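PDB 5WCJ: eEF1A lysine and N-terminal methyltransferase from Homo sapiens, which methylates translation elongation factor 1-alpha at two positions, its N terminus and an internal lysine side chain, and so takes part in regulating mRNA translation. Local coordinates for residues A[21-26]-A[194-200]; A[44-50]-A[118-124]; A[144-150]-A[178-183]. All blocks are in the same frame, centred on the assembly; numbering follows the deposited sequence. Where two conformers were deposited one is given.

Contact 1: residues A[21-26]-A[194-200]; sequences EHHKAM and EVNEILF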
loop_
_atom_site.group_PDB
_atom_site.type_symbol
_atom_site.label_atom_id
_atom_site.label_comp_id
_atom_site.label_asym_id
_atom_site.label_seq_id
_atom_site.Cartn_x
_atom_site.Cartn_y
_atom_site.Cartn_z
ATOM N N GLU A 21 0.886 2.129 -14.497
ATOM C CA GLU A 21 0.778 0.674 -14.533
ATOM C C GLU A 21 1.173 0.008 -13.222
ATOM O O GLU A 21 0.502 -0.926 -12.815
ATOM C CB GLU A 21 1.559 0.070 -15.715
ATOM C CG GLU A 21 0.861 0.230 -17.053
ATOM C CD GLU A 21 -0.490 -0.480 -17.113
ATOM O OE1 GLU A 21 -0.535 -1.725 -16.985
ATOM O OE2 GLU A 21 -1.516 0.209 -17.294
ATOM N N HIS A 22 2.219 0.485 -12.541
ATOM C CA HIS A 22 2.586 -0.170 -11.281
ATOM C C HIS A 22 1.574 0.158 -10.186
ATOM O O HIS A 22 1.295 -0.693 -9.344
ATOM C CB HIS A 22 4.053 0.019 -10.887
ATOM C CG HIS A 22 4.360 1.281 -10.139
ATOM N ND1 HIS A 22 4.767 2.436 -10.770
ATOM C CD2 HIS A 22 4.409 1.539 -8.811
ATOM C CE1 HIS A 22 5.001 3.369 -9.862
ATOM N NE2 HIS A 22 4.796 2.850 -8.664
ATOM N N HIS A 23 0.965 1.340 -10.240
ATOM C CA HIS A 23 -0.128 1.644 -9.290
ATOM C C HIS A 23 -1.347 0.768 -9.462
ATOM O O HIS A 23 -1.893 0.270 -8.470
ATOM C CB HIS A 23 -0.488 3.127 -9.306
ATOM C CG HIS A 23 0.532 3.986 -8.638
ATOM N ND1 HIS A 23 0.613 5.344 -8.852
ATOM C CD2 HIS A 23 1.522 3.681 -7.757
ATOM C CE1 HIS A 23 1.602 5.842 -8.126
ATOM N NE2 HIS A 23 2.177 4.853 -7.460
ATOM N N LYS A 24 -1.782 0.560 -10.707
ATOM C CA LYS A 24 -2.880 -0.380 -10.985
ATOM C C LYS A 24 -2.605 -1.777 -10.434
ATOM O O LYS A 24 -3.481 -2.408 -9.845
ATOM C CB LYS A 24 -3.121 -0.489 -12.491
ATOM C CG LYS A 24 -3.678 0.767 -13.139
ATOM C CD LYS A 24 -3.701 0.598 -14.650
ATOM C CE LYS A 24 -4.387 1.765 -15.342
ATOM N NZ LYS A 24 -3.861 1.943 -16.726
ATOM N N ALA A 25 -1.384 -2.256 -10.619
ATOM C CA ALA A 25 -0.963 -3.550 -10.047
ATOM C C ALA A 25 -0.984 -3.589 -8.516
ATOM O O ALA A 25 -1.384 -4.600 -7.931
ATOM C CB ALA A 25 0.417 -3.910 -10.557
ATOM N N MET A 26 -0.568 -2.495 -7.858
ATOM C CA MET A 26 -0.607 -2.458 -6.380
ATOM C C MET A 26 -2.049 -2.492 -5.849
ATOM O O MET A 26 -2.356 -3.266 -4.954
ATOM C CB MET A 26 0.158 -1.263 -5.819
ATOM C CG MET A 26 1.649 -1.345 -6.110
ATOM S SD MET A 26 2.516 0.156 -5.671
ATOM C CE MET A 26 2.751 -0.133 -3.940
ATOM N N GLU A 194 8.167 -2.259 -17.977
ATOM C CA GLU A 194 9.050 -1.681 -16.956
ATOM C C GLU A 194 9.689 -2.747 -16.096
ATOM O O GLU A 194 9.255 -3.894 -16.082
ATOM C CB GLU A 194 8.334 -0.615 -16.127
ATOM C CG GLU A 194 7.108 -1.073 -15.374
ATOM C CD GLU A 194 6.362 0.093 -14.725
ATOM O OE1 GLU A 194 6.385 0.206 -13.482
ATOM O OE2 GLU A 194 5.753 0.908 -15.460
ATOM N N VAL A 195 10.770 -2.370 -15.417
ATOM C CA VAL A 195 11.546 -3.315 -14.607
ATOM C C VAL A 195 10.880 -3.663 -13.238
ATOM O O VAL A 195 11.157 -4.699 -12.651
ATOM C CB VAL A 195 12.992 -2.775 -14.403
ATOM C CG1 VAL A 195 13.023 -1.556 -13.497
ATOM C CG2 VAL A 195 13.922 -3.872 -13.912
ATOM N N ASN A 196 10.022 -2.776 -12.763
ATOM C CA ASN A 196 9.325 -2.901 -11.460
ATOM C C ASN A 196 8.604 -4.210 -11.340
ATOM O O ASN A 196 7.997 -4.686 -12.318
ATOM C CB ASN A 196 8.262 -1.795 -11.309
ATOM C CG ASN A 196 8.840 -0.417 -11.420
ATOM O OD1 ASN A 196 9.452 -0.081 -12.444
ATOM N ND2 ASN A 196 8.689 0.388 -10.369
ATOM N N GLU A 197 8.655 -4.809 -10.167
ATOM C CA GLU A 197 7.711 -5.848 -9.867
ATOM C C GLU A 197 6.995 -5.580 -8.549
ATOM O O GLU A 197 7.538 -4.931 -7.654
ATOM C CB GLU A 197 8.359 -7.206 -9.897
ATOM C CG GLU A 197 9.322 -7.515 -8.806
ATOM C CD GLU A 197 10.080 -8.804 -9.108
ATOM O OE1 GLU A 197 10.722 -8.896 -10.198
ATOM O OE2 GLU A 197 10.036 -9.709 -8.252
ATOM N N ILE A 198 5.772 -6.074 -8.454
ATOM C CA ILE A 198 4.961 -5.862 -7.272
ATOM C C ILE A 198 4.932 -7.174 -6.524
ATOM O O ILE A 198 4.636 -8.228 -7.105
ATOM C CB ILE A 198 3.522 -5.367 -7.587
ATOM C CG1 ILE A 198 3.541 -4.095 -8.443
ATOM C CG2 ILE A 198 2.752 -5.189 -6.284
ATOM C CD1 ILE A 198 4.414 -2.966 -7.912
ATOM N N LEU A 199 5.289 -7.121 -5.238
ATOM C CA LEU A 199 5.209 -8.250 -4.378
ATOM C C LEU A 199 4.005 -8.091 -3.467
ATOM O O LEU A 199 3.784 -7.038 -2.888
ATOM C CB LEU A 199 6.454 -8.382 -3.521
ATOM C CG LEU A 199 7.795 -8.252 -4.256
ATOM C CD1 LEU A 199 8.927 -8.456 -3.261
ATOM C CD2 LEU A 199 7.911 -9.228 -5.378
ATOM N N PHE A 200 3.259 -9.162 -3.319
ATOM C CA PHE A 200 2.078 -9.190 -2.451
ATOM C C PHE A 200 2.361 -10.243 -1.393
ATOM O O PHE A 200 2.532 -11.451 -1.708
ATOM C CB PHE A 200 0.837 -9.595 -3.231
ATOM C CG PHE A 200 0.608 -8.818 -4.485
ATOM C CD1 PHE A 200 -0.123 -7.632 -4.462
ATOM C CD2 PHE A 200 1.093 -9.286 -5.718
ATOM C CE1 PHE A 200 -0.341 -6.920 -5.625
ATOM C CE2 PHE A 200 0.875 -8.576 -6.879
ATOM C CZ PHE A 200 0.135 -7.401 -6.837
#

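Contact 2: residues A[44-50]-A[118-124]; sequences LALLVVG and YDVIMFD. With SAH (S-adenosyl-L-homocysteine), chain F.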
loop_
_atom_site.group_PDB
_atom_site.type_symbol
_atom_site.label_atom_id
_atom_site.label_comp_id
_atom_site.label_asym_id
_atom_site.label_seq_id
_atom_site.Cartn_x
_atom_site.Cartn_y
_atom_site.Cartn_z
ATOM N N LEU A 44 -11.673 -0.121 5.577
ATOM C CA LEU A 44 -10.384 -0.676 5.188
ATOM C C LEU A 44 -9.362 0.304 5.709
ATOM O O LEU A 44 -9.463 1.472 5.395
ATOM C CB LEU A 44 -10.359 -0.741 3.666
ATOM C CG LEU A 44 -9.174 -1.339 2.929
ATOM C CD1 LEU A 44 -9.077 -2.810 3.250
ATOM C CD2 LEU A 44 -9.345 -1.119 1.428
ATOM N N ALA A 45 -8.424 -0.165 6.526
ATOM C CA ALA A 45 -7.335 0.659 7.033
ATOM C C ALA A 45 -6.066 0.399 6.195
ATOM O O ALA A 45 -5.603 -0.750 6.109
ATOM C CB ALA A 45 -7.091 0.335 8.488
ATOM N N LEU A 46 -5.512 1.454 5.606
ATOM C CA LEU A 46 -4.369 1.335 4.711
ATOM C C LEU A 46 -3.263 2.315 5.081
ATOM O O LEU A 46 -3.509 3.518 5.242
ATOM C CB LEU A 46 -4.807 1.559 3.256
ATOM C CG LEU A 46 -3.715 1.995 2.272
ATOM C CD1 LEU A 46 -2.924 0.794 1.807
ATOM C CD2 LEU A 46 -4.293 2.714 1.058
ATOM N N LEU A 47 -2.034 1.797 5.175
ATOM C CA LEU A 47 -0.850 2.602 5.401
ATOM C C LEU A 47 -0.102 2.617 4.068
ATOM O O LEU A 47 0.150 1.557 3.484
ATOM C CB LEU A 47 0.038 1.948 6.469
ATOM C CG LEU A 47 1.411 2.590 6.708
ATOM C CD1 LEU A 47 1.274 4.012 7.232
ATOM C CD2 LEU A 47 2.167 1.745 7.701
ATOM N N VAL A 48 0.246 3.794 3.592
ATOM C CA VAL A 48 1.003 3.927 2.351
ATOM C C VAL A 48 2.269 4.713 2.630
ATOM O O VAL A 48 2.199 5.819 3.142
ATOM C CB VAL A 48 0.194 4.636 1.227
ATOM C CG1 VAL A 48 1.021 4.663 -0.063
ATOM C CG2 VAL A 48 -1.136 3.974 1.027
ATOM N N VAL A 49 3.425 4.141 2.294
ATOM C CA VAL A 49 4.697 4.830 2.461
ATOM C C VAL A 49 5.176 5.231 1.099
ATOM O O VAL A 49 5.361 4.364 0.222
ATOM C CB VAL A 49 5.756 3.937 3.124
ATOM C CG1 VAL A 49 7.017 4.741 3.367
ATOM C CG2 VAL A 49 5.186 3.343 4.405
ATOM N N GLY A 50 5.374 6.541 0.939
ATOM C CA GLY A 50 5.801 7.141 -0.294
ATOM C C GLY A 50 4.603 7.771 -0.984
ATOM O O GLY A 50 3.713 7.056 -1.420
ATOM N N TYR A 118 -3.264 -2.438 10.475
ATOM C CA TYR A 118 -3.685 -2.110 9.122
ATOM C C TYR A 118 -4.099 -3.349 8.358
ATOM O O TYR A 118 -3.444 -4.400 8.442
ATOM C CB TYR A 118 -2.567 -1.381 8.371
ATOM C CG TYR A 118 -2.236 -0.031 8.954
ATOM C CD1 TYR A 118 -3.008 1.093 8.647
ATOM C CD2 TYR A 118 -1.159 0.131 9.806
ATOM C CE1 TYR A 118 -2.723 2.332 9.182
ATOM C CE2 TYR A 118 -0.870 1.374 10.353
ATOM C CZ TYR A 118 -1.660 2.470 10.030
ATOM O OH TYR A 118 -1.382 3.722 10.529
ATOM N N ASP A 119 -5.135 -3.200 7.535
ATOM C CA ASP A 119 -5.519 -4.250 6.600
ATOM C C ASP A 119 -4.508 -4.363 5.425
ATOM O O ASP A 119 -4.268 -5.447 4.903
ATOM C CB ASP A 119 -6.917 -3.985 6.051
ATOM C CG ASP A 119 -7.976 -3.925 7.155
ATOM O OD1 ASP A 119 -8.185 -4.949 7.814
ATOM O OD2 ASP A 119 -8.554 -2.841 7.369
ATOM N N VAL A 120 -3.970 -3.236 5.003
ATOM C CA VAL A 120 -3.090 -3.189 3.866
ATOM C C VAL A 120 -1.949 -2.233 4.184
ATOM O O VAL A 120 -2.174 -1.132 4.653
ATOM C CB VAL A 120 -3.806 -2.674 2.587
ATOM C CG1 VAL A 120 -2.841 -2.647 1.401
ATOM C CG2 VAL A 120 -5.023 -3.505 2.243
ATOM N N ILE A 121 -0.731 -2.649 3.880
ATOM C CA ILE A 121 0.420 -1.776 3.954
ATOM C C ILE A 121 1.082 -1.769 2.580
ATOM O O ILE A 121 1.443 -2.825 2.060
ATOM C CB ILE A 121 1.417 -2.215 5.055
ATOM C CG1 ILE A 121 0.762 -2.169 6.447
ATOM C CG2 ILE A 121 2.670 -1.368 5.018
ATOM C CD1 ILE A 121 1.635 -2.773 7.532
ATOM N N MET A 122 1.241 -0.580 2.007
ATOM C CA MET A 122 1.857 -0.417 0.690
ATOM C C MET A 122 3.158 0.336 0.816
ATOM O O MET A 122 3.184 1.435 1.406
ATOM C CB MET A 122 0.915 0.326 -0.265
ATOM C CG MET A 122 -0.313 -0.451 -0.674
ATOM S SD MET A 122 -1.294 0.519 -1.863
ATOM C CE MET A 122 -2.571 -0.663 -2.264
ATOM N N PHE A 123 4.222 -0.215 0.216
ATOM C CA PHE A 123 5.496 0.507 0.065
ATOM C C PHE A 123 5.658 0.908 -1.378
ATOM O O PHE A 123 5.805 0.039 -2.250
ATOM C CB PHE A 123 6.682 -0.371 0.474
ATOM C CG PHE A 123 6.860 -0.572 1.966
ATOM C CD1 PHE A 123 5.974 -0.059 2.909
ATOM C CD2 PHE A 123 7.945 -1.324 2.426
ATOM C CE1 PHE A 123 6.164 -0.264 4.251
ATOM C CE2 PHE A 123 8.130 -1.519 3.782
ATOM C CZ PHE A 123 7.227 -1.021 4.680
ATOM N N ASP A 124 5.636 2.224 -1.616
ATOM C CA ASP A 124 5.870 2.831 -2.922
ATOM C C ASP A 124 6.979 3.841 -2.730
ATOM O O ASP A 124 6.827 5.030 -3.023
ATOM C CB ASP A 124 4.563 3.501 -3.404
ATOM C CG ASP A 124 4.563 3.881 -4.873
ATOM O OD1 ASP A 124 5.348 3.311 -5.649
ATOM O OD2 ASP A 124 3.728 4.775 -5.249
HETATM C CG SAH F . 6.444 7.111 -5.806
HETATM S SD SAH F . 7.737 8.367 -5.600
HETATM C "C5'" SAH F . 8.681 7.770 -4.173
HETATM C "C4'" SAH F . 8.243 8.545 -2.946
HETATM O "O4'" SAH F . 8.899 7.979 -1.786
HETATM C "C3'" SAH F . 8.639 10.033 -2.989
HETATM O "O3'" SAH F . 7.529 10.840 -2.613
HETATM C "C2'" SAH F . 9.763 10.117 -1.949
HETATM O "O2'" SAH F . 9.897 11.360 -1.269
HETATM C "C1'" SAH F . 9.276 9.062 -0.966
HETATM N N9 SAH F . 10.281 8.573 -0.026
HETATM C C8 SAH F . 11.604 8.313 -0.283
HETATM N N7 SAH F . 12.256 7.805 0.735
HETATM C C5 SAH F . 11.296 7.723 1.730
HETATM C C6 SAH F . 11.339 7.250 3.051
HETATM N N6 SAH F . 12.453 6.729 3.628
HETATM N N1 SAH F . 10.207 7.323 3.780
HETATM C C2 SAH F . 9.103 7.844 3.220
HETATM N N3 SAH F . 8.936 8.303 1.976
HETATM C C4 SAH F . 10.076 8.208 1.275
HETATM O O HOH W 1 2.148 6.328 -3.470
#

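Contact 3: residues A[144-150]-A[178-183]; sequences QSFLQKV and GLKAVF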
loop_
_atom_site.group_PDB
_atom_site.type_symbol
_atom_site.label_atom_id
_atom_site.label_comp_id
_atom_site.label_asym_id
_atom_site.label_seq_id
_atom_site.Cartn_x
_atom_site.Cartn_y
_atom_site.Cartn_z
ATOM N N GLN A 144 15.214 -7.971 7.597
ATOM C CA GLN A 144 14.319 -8.829 8.371
ATOM C C GLN A 144 13.865 -8.275 9.716
ATOM O O GLN A 144 12.714 -8.462 10.061
ATOM C CB GLN A 144 14.905 -10.253 8.527
ATOM C CG GLN A 144 14.711 -11.113 7.273
ATOM C CD GLN A 144 15.042 -12.574 7.520
ATOM O OE1 GLN A 144 14.446 -13.217 8.388
ATOM N NE2 GLN A 144 15.991 -13.103 6.760
ATOM N N SER A 145 14.726 -7.593 10.475
ATOM C CA SER A 145 14.279 -7.017 11.755
ATOM C C SER A 145 13.233 -5.899 11.557
ATOM O O SER A 145 12.291 -5.808 12.333
ATOM C CB SER A 145 15.449 -6.541 12.628
ATOM O OG SER A 145 16.145 -5.458 12.036
ATOM N N PHE A 146 13.385 -5.090 10.507
ATOM C CA PHE A 146 12.321 -4.111 10.158
ATOM C C PHE A 146 11.030 -4.794 9.675
ATOM O O PHE A 146 9.938 -4.400 10.059
ATOM C CB PHE A 146 12.827 -3.087 9.137
ATOM C CG PHE A 146 11.831 -2.017 8.859
ATOM C CD1 PHE A 146 11.549 -1.042 9.800
ATOM C CD2 PHE A 146 11.091 -2.063 7.692
ATOM C CE1 PHE A 146 10.570 -0.076 9.566
ATOM C CE2 PHE A 146 10.105 -1.111 7.448
ATOM C CZ PHE A 146 9.844 -0.128 8.379
ATOM N N LEU A 147 11.158 -5.838 8.878
ATOM C CA LEU A 147 9.997 -6.595 8.383
ATOM C C LEU A 147 9.167 -7.191 9.503
ATOM O O LEU A 147 7.943 -7.275 9.381
ATOM C CB LEU A 147 10.412 -7.680 7.374
ATOM C CG LEU A 147 10.879 -7.215 5.985
ATOM C CD1 LEU A 147 11.302 -8.389 5.120
ATOM C CD2 LEU A 147 9.813 -6.401 5.280
ATOM N N GLN A 148 9.818 -7.559 10.613
ATOM C CA GLN A 148 9.087 -7.955 11.826
ATOM C C GLN A 148 8.222 -6.826 12.406
ATOM O O GLN A 148 7.125 -7.075 12.921
ATOM C CB GLN A 148 10.059 -8.489 12.902
ATOM C CG GLN A 148 10.762 -9.808 12.543
ATOM C CD GLN A 148 9.831 -11.020 12.471
ATOM O OE1 GLN A 148 8.748 -11.022 13.032
ATOM N NE2 GLN A 148 10.271 -12.059 11.777
ATOM N N LYS A 149 8.693 -5.583 12.319
ATOM C CA LYS A 149 7.899 -4.423 12.759
ATOM C C LYS A 149 6.685 -4.248 11.855
ATOM O O LYS A 149 5.594 -3.958 12.350
ATOM C CB LYS A 149 8.721 -3.130 12.769
ATOM C CG LYS A 149 9.957 -3.193 13.658
ATOM C CD LYS A 149 9.600 -3.636 15.071
ATOM C CE LYS A 149 10.772 -3.410 16.022
ATOM N NZ LYS A 149 10.508 -4.121 17.304
ATOM N N VAL A 150 6.879 -4.458 10.547
ATOM C CA VAL A 150 5.769 -4.373 9.572
ATOM C C VAL A 150 4.725 -5.450 9.890
ATOM O O VAL A 150 3.525 -5.184 9.976
ATOM C CB VAL A 150 6.270 -4.492 8.119
ATOM C CG1 VAL A 150 5.119 -4.518 7.127
ATOM C CG2 VAL A 150 7.243 -3.356 7.777
ATOM N N GLY A 178 14.330 -13.146 2.288
ATOM C CA GLY A 178 14.022 -12.471 3.559
ATOM C C GLY A 178 12.552 -12.119 3.705
ATOM O O GLY A 178 11.966 -12.288 4.788
ATOM N N LEU A 179 11.938 -11.625 2.629
ATOM C CA LEU A 179 10.511 -11.349 2.653
ATOM C C LEU A 179 9.705 -12.618 2.956
ATOM O O LEU A 179 8.796 -12.595 3.790
ATOM C CB LEU A 179 10.004 -10.759 1.346
ATOM C CG LEU A 179 10.210 -9.261 1.229
ATOM C CD1 LEU A 179 10.134 -8.889 -0.237
ATOM C CD2 LEU A 179 9.185 -8.488 2.042
ATOM N N LYS A 180 10.032 -13.692 2.251
ATOM C CA LYS A 180 9.340 -14.973 2.408
ATOM C C LYS A 180 9.528 -15.566 3.818
ATOM O O LYS A 180 8.603 -16.178 4.349
ATOM C CB LYS A 180 9.782 -15.970 1.317
ATOM C CG LYS A 180 8.789 -17.102 1.092
ATOM C CD LYS A 180 9.194 -17.989 -0.075
ATOM N N ALA A 181 10.695 -15.352 4.420
ATOM C CA ALA A 181 10.948 -15.762 5.816
ATOM C C ALA A 181 9.943 -15.157 6.804
ATOM O O ALA A 181 9.548 -15.804 7.757
ATOM C CB ALA A 181 12.356 -15.386 6.237
ATOM N N VAL A 182 9.536 -13.912 6.568
ATOM C CA VAL A 182 8.590 -13.222 7.443
ATOM C C VAL A 182 7.155 -13.330 6.939
ATOM O O VAL A 182 6.247 -13.428 7.764
ATOM C CB VAL A 182 9.005 -11.742 7.611
ATOM C CG1 VAL A 182 8.034 -10.989 8.532
ATOM C CG2 VAL A 182 10.434 -11.650 8.140
ATOM N N PHE A 183 6.953 -13.330 5.602
ATOM C CA PHE A 183 5.641 -13.442 4.967
ATOM C C PHE A 183 5.630 -14.661 4.050
ATOM O O PHE A 183 5.968 -14.566 2.857
ATOM C CB PHE A 183 5.300 -12.180 4.173
ATOM C CG PHE A 183 5.249 -10.937 5.010
ATOM C CD1 PHE A 183 4.071 -10.557 5.646
ATOM C CD2 PHE A 183 6.368 -10.157 5.169
ATOM C CE1 PHE A 183 4.023 -9.415 6.435
ATOM C CE2 PHE A 183 6.337 -9.012 5.948
ATOM C CZ PHE A 183 5.165 -8.637 6.583
#

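Contact 1: residues A[21-26]-A[194-200]
In the C-terminal methyltransferase domain, helix 21-28 packs through H22, A25 and M26 on I198 and F200 of strand 197-202, which runs antiparallel to its neighbours as is characteristic of the seven-stranded Rossmann-like sheet of class I methyltransferases. The axes of segments 21-26 and 197-200 point almost the same way, 13° apart. I198 carries the apolar part: its CG1 meets the methyl CB of A25 at 3.8 Å, while its CD1 lies 3.7 Å from CG of M26, whose side chain crosses that of I198 at about a right angle. Near the start of the helix polar side chains come alongside, but they meet carbon rather than bond to each other. The first torsion of H22 (chi1 85°) swings its ring so that one face comes under ND2 of N196, 4.4 Å from H22 CG. Each has its bond outside the pair, H22 NE2 to D124 and N196 ND2 to N163. E194 OE1 comes within 3.5 Å of H22 CB, the carboxylate turned about 52° from the ring. F200 turns its ring edge to the helix backbone, with the carbonyl oxygen of A25 close to the ring plane, 3.4 Å from CZ of F200.

Contact 2: residues A[44-50]-A[118-124]
The carbonyl oxygen of A45 is gripped by two backbone N-H groups, V120 N at 3.2 Å and, weakly and well off line, D119 N. In return the anti lone pair of D119 OD2 takes A45 N at 2.8 Å in an almost straight bond (178°), which pins D119, where the chain turns a corner, to the start of strand 44-49. Its CG lies beside its own backbone N (chi1 -59°), which turns the carboxylate back to A45. Beyond it strands 44-49 and 118-123 run parallel at the centre of the Rossmann-like sheet, joined in alternation by L47 N to V120 O, M122 N to L47 O, V49 N to M122 O and D124 N to V49 O. On the face of L47 and I121, the Y118 ring takes CB of L47 over the centre of one side, 3.7 Å from its centroid, a CH-pi contact; the phenol oxygen is held by D70. The strands end at the cofactor product: V49 CG1 is 3.7 Å from SAH C2, and G50 CA is 3.5 Å from SAH O4'. One water donates to both G50 O and D124 OD2. With H22, H23 and N163 also bound to its carboxylate, D124 is held beside the homocysteine chain, its carbonyl O 3.5 Å from SAH CG, bracing consistent with strand ends that form a well-ordered wall of the SAH pocket.

Contact 3: residues A[144-150]-A[178-183]
L147 and V182 stand at the middle of an interface between helix 144-152 and helix 169-182, which run in the same general direction at a crossing angle of -40°. Most of the contact is aliphatic packing. The L147 side chain reaches across with its CD1 methyl, 3.7 Å from CD2 of L179, and the two leucines cross at about a right angle. V182 lies against the facing helix with both branches: CG1, opposite the backbone N (chi1 -180°), lies 3.8 Å from the carbonyl oxygen of L147, and CG2 lies 4.0 Å from CB of the same leucine. With only the CB of an alanine in place of V182, a gap is likely to open beside the L147 carbonyl, and the Q148 amide would lose the methyl it rests on.

A second group sets the amides of exposed glutamines against carbon. The extended Q144 chain passes across the first turn of 178-183, with NE2 3.8 Å from G178 CA and OE1 3.7 Å from A181 CB. Q148, bent at its second torsion (chi2 -68°), starts out away from its partner but brings NE2 to 3.7 Å from V182 CG2. Both amides border the apolar centre on its solvent side.

The third kind is aromatic. F183, where the chain leaves the helix, turns CZ to 4.2 Å from V150 CG1, the two side chains crossing at about a right angle; the same ring also meets F160 of strand 158-164, on which L147, V150 and L179 rest as well.

Outside the SAH pocket itself, this is neighbour packing within one helical layer on one side of the sheet: each helix belongs to a successive strand-helix-strand connection, typical of the Rossmann-like alpha/beta methyltransferase fold.

Overall arrangement
From the N terminus the chain first lays down helix 21-28, whose partner, strand 197-202, is the last strand in the chain, next to the edge strand 185-190; contact 1 therefore closes a long loop that encloses both other contacts. Within that loop contact 2 closes first, joining strand 44-49 to strand 118-123 at the centre of the sheet, and contact 3 opens and closes after it, so these two follow in series without crossing. The three are tied directly. D124 joins contacts 1 and 2. F123 and I121 pack on V150, and L199 packs on L179, setting the helices of contact 3 against the sheet's other side from helix 21-28.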